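Local coordinates for trans-4-hydroxy-L-proline dehydratase (Clostridioides difficile 70-100-2010, PDB 6VXC), which catalyses, as a glycyl radical enzyme, the dehydration of trans-4-hydroxy-L-proline to (S)-1-pyrroline-5-carboxylate in the anaerobic breakdown of hydroxyproline, at residues 430-435 with 455-460; 436-441 with 715-720. One frame throughout, in Å; residues are numbered along the deposited sequence.

Interaction 1 of 2, residues 430-435 with 455-460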
loop_
_atom_site.group_PDB
_atom_site.type_symbol
_atom_site.label_atom_id
_atom_site.label_comp_id
_atom_site.label_asym_id
_atom_site.label_seq_id
_atom_site.Cartn_x
_atom_site.Cartn_y
_atom_site.Cartn_z
ATOM N N GLU A 430 -8.905 -10.848 -14.914
ATOM C CA GLU A 430 -9.803 -11.970 -14.655
ATOM C C GLU A 430 -9.595 -12.539 -13.259
ATOM O O GLU A 430 -10.558 -12.976 -12.631
ATOM C CB GLU A 430 -9.654 -13.069 -15.712
ATOM C CG GLU A 430 -10.495 -12.764 -16.959
ATOM C CD GLU A 430 -9.902 -11.624 -17.770
ATOM O OE1 GLU A 430 -8.745 -11.778 -18.180
ATOM O OE2 GLU A 430 -10.566 -10.575 -17.954
ATOM N N ALA A 431 -8.357 -12.536 -12.755
ATOM C CA ALA A 431 -8.133 -12.986 -11.387
ATOM C C ALA A 431 -8.770 -12.031 -10.388
ATOM O O ALA A 431 -9.459 -12.456 -9.456
ATOM C CB ALA A 431 -6.633 -13.140 -11.122
ATOM N N ILE A 432 -8.573 -10.730 -10.587
ATOM C CA ILE A 432 -9.170 -9.721 -9.707
ATOM C C ILE A 432 -10.676 -9.919 -9.598
ATOM O O ILE A 432 -11.243 -9.942 -8.497
ATOM C CB ILE A 432 -8.831 -8.308 -10.213
ATOM C CG1 ILE A 432 -7.345 -7.999 -9.981
ATOM C CG2 ILE A 432 -9.747 -7.297 -9.564
ATOM C CD1 ILE A 432 -6.842 -6.822 -10.799
ATOM N N VAL A 433 -11.352 -10.040 -10.740
ATOM C CA VAL A 433 -12.806 -10.150 -10.709
ATOM C C VAL A 433 -13.238 -11.397 -9.953
ATOM O O VAL A 433 -14.161 -11.351 -9.129
ATOM C CB VAL A 433 -13.387 -10.124 -12.129
ATOM C CG1 VAL A 433 -14.854 -10.565 -12.104
ATOM C CG2 VAL A 433 -13.274 -8.727 -12.687
ATOM N N GLN A 434 -12.575 -12.526 -10.215
ATOM C CA GLN A 434 -12.931 -13.770 -9.544
ATOM C C GLN A 434 -12.579 -13.737 -8.056
ATOM O O GLN A 434 -13.346 -14.243 -7.226
ATOM C CB GLN A 434 -12.270 -14.942 -10.274
ATOM C CG GLN A 434 -13.031 -15.347 -11.540
ATOM C CD GLN A 434 -12.311 -16.397 -12.374
ATOM O OE1 GLN A 434 -11.092 -16.378 -12.496
ATOM N NE2 GLN A 434 -13.054 -17.385 -12.842
ATOM N N GLU A 435 -11.445 -13.123 -7.700
ATOM C CA GLU A 435 -11.118 -12.928 -6.291
ATOM C C GLU A 435 -12.233 -12.164 -5.583
ATOM O O GLU A 435 -12.679 -12.549 -4.493
ATOM C CB GLU A 435 -9.785 -12.186 -6.157
ATOM C CG GLU A 435 -8.533 -13.007 -6.546
ATOM C CD GLU A 435 -7.375 -12.103 -6.933
ATOM O OE1 GLU A 435 -7.392 -10.924 -6.513
ATOM O OE2 GLU A 435 -6.470 -12.547 -7.681
ATOM N N VAL A 455 -0.494 -4.907 -4.175
ATOM C CA VAL A 455 -1.158 -5.882 -5.032
ATOM C C VAL A 455 -2.573 -6.166 -4.530
ATOM O O VAL A 455 -3.192 -7.144 -4.949
ATOM C CB VAL A 455 -0.364 -7.203 -5.104
ATOM C CG1 VAL A 455 1.038 -6.995 -5.721
ATOM C CG2 VAL A 455 -0.308 -7.871 -3.694
ATOM N N GLU A 456 -3.099 -5.324 -3.641
ATOM C CA GLU A 456 -4.263 -5.705 -2.835
ATOM C C GLU A 456 -5.574 -5.489 -3.592
ATOM O O GLU A 456 -5.870 -4.374 -4.018
ATOM C CB GLU A 456 -4.269 -4.936 -1.516
ATOM C CG GLU A 456 -3.081 -5.270 -0.617
ATOM C CD GLU A 456 -1.863 -4.414 -0.907
ATOM O OE1 GLU A 456 -0.958 -4.881 -1.628
ATOM O OE2 GLU A 456 -1.824 -3.271 -0.419
ATOM N N THR A 457 -6.366 -6.557 -3.714
ATOM C CA THR A 457 -7.625 -6.560 -4.456
ATOM C C THR A 457 -8.752 -5.947 -3.638
ATOM O O THR A 457 -8.925 -6.275 -2.461
ATOM C CB THR A 457 -8.010 -7.987 -4.818
ATOM O OG1 THR A 457 -6.961 -8.579 -5.573
ATOM C CG2 THR A 457 -9.302 -8.001 -5.641
ATOM N N GLY A 458 -9.526 -5.069 -4.262
ATOM C CA GLY A 458 -10.632 -4.434 -3.573
ATOM C C GLY A 458 -11.678 -3.913 -4.528
ATOM O O GLY A 458 -11.429 -3.727 -5.724
ATOM N N CYS A 459 -12.852 -3.654 -3.983
ATOM C CA CYS A 459 -13.952 -3.098 -4.755
ATOM C C CYS A 459 -13.977 -1.578 -4.540
ATOM O O CYS A 459 -14.527 -1.080 -3.549
ATOM C CB CYS A 459 -15.263 -3.770 -4.377
ATOM S SG CYS A 459 -16.621 -3.181 -5.403
ATOM N N PHE A 460 -13.389 -0.853 -5.495
ATOM C CA PHE A 460 -13.080 0.575 -5.354
ATOM C C PHE A 460 -14.319 1.400 -5.040
ATOM O O PHE A 460 -15.321 1.318 -5.741
ATOM C CB PHE A 460 -12.439 1.092 -6.651
ATOM C CG PHE A 460 -11.114 0.458 -6.987
ATOM C CD1 PHE A 460 -10.402 -0.267 -6.039
ATOM C CD2 PHE A 460 -10.575 0.601 -8.267
ATOM C CE1 PHE A 460 -9.168 -0.838 -6.354
ATOM C CE2 PHE A 460 -9.350 0.037 -8.587
ATOM C CZ PHE A 460 -8.645 -0.678 -7.636
#
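The hydroxyl of T457 donates to the carboxylate of E435, with OG1 only 2.6 Å from OE1 of E435, and it reaches that oxygen nearly in line with the C-O bond. The two side chains meet at about a right angle: E435 leaves helix 429-438 with CG anti to the carbonyl carbon (chi1 -71°) and runs extended from there, which carries OE1 to the T457 hydroxyl. The T457 methyl lies beside the same oxygen, CG2 being 3.6 Å from OE1 of E435. The other carboxylate oxygen, OE2, is hydrogen-bonded to ND1 of H754, whose NE2 bonds in turn to the carbonyl of V455; this imidazole thus ties the helix to the strand segment a second time.

Apolar contact is slight. CG2 of I432 touches CG2 of T457 at 4.0 Å, and the CA atoms of this pair, 6.3 Å apart, mark the closest CA-CA approach of the two segments. Both side chains also rest on T451, in strand 450-452, which forms a two-stranded antiparallel sheet with strand 456-458.

On the strand, E456 points away from the helix. Its OE1 takes the backbone N-H of V455 at 2.6 Å, an almost straight bond (177°) that comes in 45° above the carboxylate plane, while OE2 bonds to NE2 of H180. E456 is probably the proton acceptor, and C454, probably the residue that carries the thiyl radical, precedes V455, consistent with the cysteine-bearing loop of glycyl radical enzymes. The chemistry implies that a buried carboxylate, bonded through both oxygens, ties the helix to T457, whose side chain sets out toward the helix while that of E456 sets out away from it.

Interaction 2 of 2, residues 436-441 with 715-720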
loop_
_atom_site.group_PDB
_atom_site.type_symbol
_atom_site.label_atom_id
_atom_site.label_comp_id
_atom_site.label_asym_id
_atom_site.label_seq_id
_atom_site.Cartn_x
_atom_site.Cartn_y
_atom_site.Cartn_z
ATOM N N LEU A 436 -12.699 -11.079 -6.201
ATOM C CA LEU A 436 -13.767 -10.284 -5.612
ATOM C C LEU A 436 -15.043 -11.094 -5.467
ATOM O O LEU A 436 -15.710 -11.035 -4.429
ATOM C CB LEU A 436 -13.989 -9.023 -6.457
ATOM C CG LEU A 436 -12.849 -8.012 -6.354
ATOM C CD1 LEU A 436 -12.909 -6.963 -7.469
ATOM C CD2 LEU A 436 -12.888 -7.327 -4.992
ATOM N N MET A 437 -15.411 -11.841 -6.504
ATOM C CA MET A 437 -16.639 -12.623 -6.433
ATOM C C MET A 437 -16.520 -13.755 -5.423
ATOM O O MET A 437 -17.486 -14.064 -4.721
ATOM C CB MET A 437 -17.021 -13.160 -7.813
ATOM C CG MET A 437 -17.433 -12.058 -8.797
ATOM S SD MET A 437 -17.986 -12.796 -10.342
ATOM C CE MET A 437 -19.602 -13.316 -9.941
ATOM N N GLU A 438 -15.344 -14.373 -5.318
ATOM C CA GLU A 438 -15.163 -15.387 -4.284
ATOM C C GLU A 438 -15.402 -14.812 -2.888
ATOM O O GLU A 438 -15.925 -15.505 -2.013
ATOM C CB GLU A 438 -13.766 -15.992 -4.390
ATOM C CG GLU A 438 -13.373 -16.904 -3.244
ATOM C CD GLU A 438 -14.121 -18.229 -3.215
ATOM O OE1 GLU A 438 -13.796 -19.060 -2.345
ATOM O OE2 GLU A 438 -14.984 -18.468 -4.079
ATOM N N ALA A 439 -15.059 -13.545 -2.681
ATOM C CA ALA A 439 -15.252 -12.869 -1.408
ATOM C C ALA A 439 -16.668 -12.316 -1.215
ATOM O O ALA A 439 -16.945 -11.732 -0.164
ATOM C CB ALA A 439 -14.224 -11.732 -1.274
ATOM N N GLY A 440 -17.562 -12.468 -2.193
ATOM C CA GLY A 440 -18.949 -12.061 -2.055
ATOM C C GLY A 440 -19.372 -10.826 -2.837
ATOM O O GLY A 440 -20.520 -10.405 -2.704
ATOM N N LYS A 441 -18.491 -10.211 -3.618
ATOM C CA LYS A 441 -18.892 -9.084 -4.453
ATOM C C LYS A 441 -19.761 -9.566 -5.614
ATOM O O LYS A 441 -19.500 -10.616 -6.209
ATOM C CB LYS A 441 -17.659 -8.359 -5.002
ATOM C CG LYS A 441 -16.940 -7.426 -4.069
ATOM C CD LYS A 441 -16.157 -8.163 -2.989
ATOM C CE LYS A 441 -15.352 -7.175 -2.134
ATOM N NZ LYS A 441 -14.606 -7.855 -1.042
ATOM N N HIS A 715 -4.619 -18.346 -6.411
ATOM C CA HIS A 715 -4.724 -16.899 -6.297
ATOM C C HIS A 715 -6.161 -16.439 -6.101
ATOM O O HIS A 715 -6.395 -15.426 -5.438
ATOM C CB HIS A 715 -4.110 -16.240 -7.537
ATOM C CG HIS A 715 -2.699 -16.663 -7.774
ATOM N ND1 HIS A 715 -1.627 -15.970 -7.269
ATOM C CD2 HIS A 715 -2.183 -17.750 -8.399
ATOM C CE1 HIS A 715 -0.507 -16.603 -7.576
ATOM N NE2 HIS A 715 -0.817 -17.684 -8.267
ATOM N N ILE A 716 -7.134 -17.176 -6.638
ATOM C CA ILE A 716 -8.513 -16.708 -6.577
ATOM C C ILE A 716 -9.013 -16.631 -5.140
ATOM O O ILE A 716 -9.901 -15.828 -4.831
ATOM C CB ILE A 716 -9.427 -17.590 -7.443
ATOM C CG1 ILE A 716 -8.885 -17.688 -8.867
ATOM C CG2 ILE A 716 -10.853 -17.056 -7.408
ATOM C CD1 ILE A 716 -8.505 -16.367 -9.449
ATOM N N LYS A 717 -8.463 -17.453 -4.248
ATOM C CA LYS A 717 -8.843 -17.493 -2.835
ATOM C C LYS A 717 -8.133 -16.451 -1.983
ATOM O O LYS A 717 -8.314 -16.459 -0.764
ATOM C CB LYS A 717 -8.572 -18.885 -2.266
ATOM C CG LYS A 717 -9.480 -19.949 -2.837
ATOM C CD LYS A 717 -9.171 -21.319 -2.239
ATOM C CE LYS A 717 -10.083 -22.375 -2.857
ATOM N NZ LYS A 717 -9.709 -23.745 -2.431
ATOM N N THR A 718 -7.346 -15.560 -2.581
ATOM C CA THR A 718 -6.639 -14.516 -1.855
ATOM C C THR A 718 -7.183 -13.143 -2.233
ATOM O O THR A 718 -7.987 -12.987 -3.157
ATOM C CB THR A 718 -5.140 -14.531 -2.151
ATOM O OG1 THR A 718 -4.914 -13.969 -3.450
ATOM C CG2 THR A 718 -4.552 -15.956 -2.083
ATOM N N GLY A 719 -6.701 -12.133 -1.512
ATOM C CA GLY A 719 -6.878 -10.755 -1.915
ATOM C C GLY A 719 -5.638 -10.213 -2.601
ATOM O O GLY A 719 -5.348 -9.017 -2.502
ATOM N N GLY A 720 -4.861 -11.093 -3.245
ATOM C CA GLY A 720 -3.702 -10.670 -4.003
ATOM C C GLY A 720 -2.383 -11.294 -3.566
ATOM O O GLY A 720 -2.160 -11.528 -2.374
#
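A Schellman motif ends helix 429-438 where E438 meets the short 3-10 turn 715-717, within the glycine-radical family region. Its evidence is G440, with a positive phi of 108°, and two backbone bonds into the last turn, K441 N to L436 O and G440 N to M437 O.

Across the contact the interactions are van der Waals. CB of E438 lies 3.9 Å from the carbonyl O of I716 and 4.3 Å from CG2 of the same residue. With CG anti to the backbone N (chi1 171°) and a bend at chi2, the E438 chain passes this carbonyl, then brings OE1 to 4.4 Å from CG of K717. R659 of strand 657-661 also touches E438.

Electrostatics add at most a diffuse attraction: OE1 of E438 and NZ of K717 stand 6.2 Å apart, too far for a salt bridge, and NZ makes a long, weak ion pair with D714.

Within 715-720 the T718 hydroxyl accepts from N of G720, an ST turn, and donates to the H715 carbonyl, which T718 N also reaches; OG1 of T718 sits 2.9 Å from O of H715, in the carbonyl plane on a lone pair.

Helix 429-438 serves both contacts, whose centres lie about 7 Å apart. Interaction 1 is buried and joins the helix to the strand just after the probable radical cysteine; interaction 2 lies at the surface, where the helix end meets a loop of the glycine-radical region. Chemistry follows place: a carboxylate accepts a short hydrogen bond inside, whereas the outer glutamate offers mainly its aliphatic chain. The two contacts also touch directly. T457 N and G719 O are 2.9 Å apart, a probable hydrogen bond, and CG of E435 packs 3.4 Å from the H715 carbonyl O, so helix, strand and loop form one continuous interface.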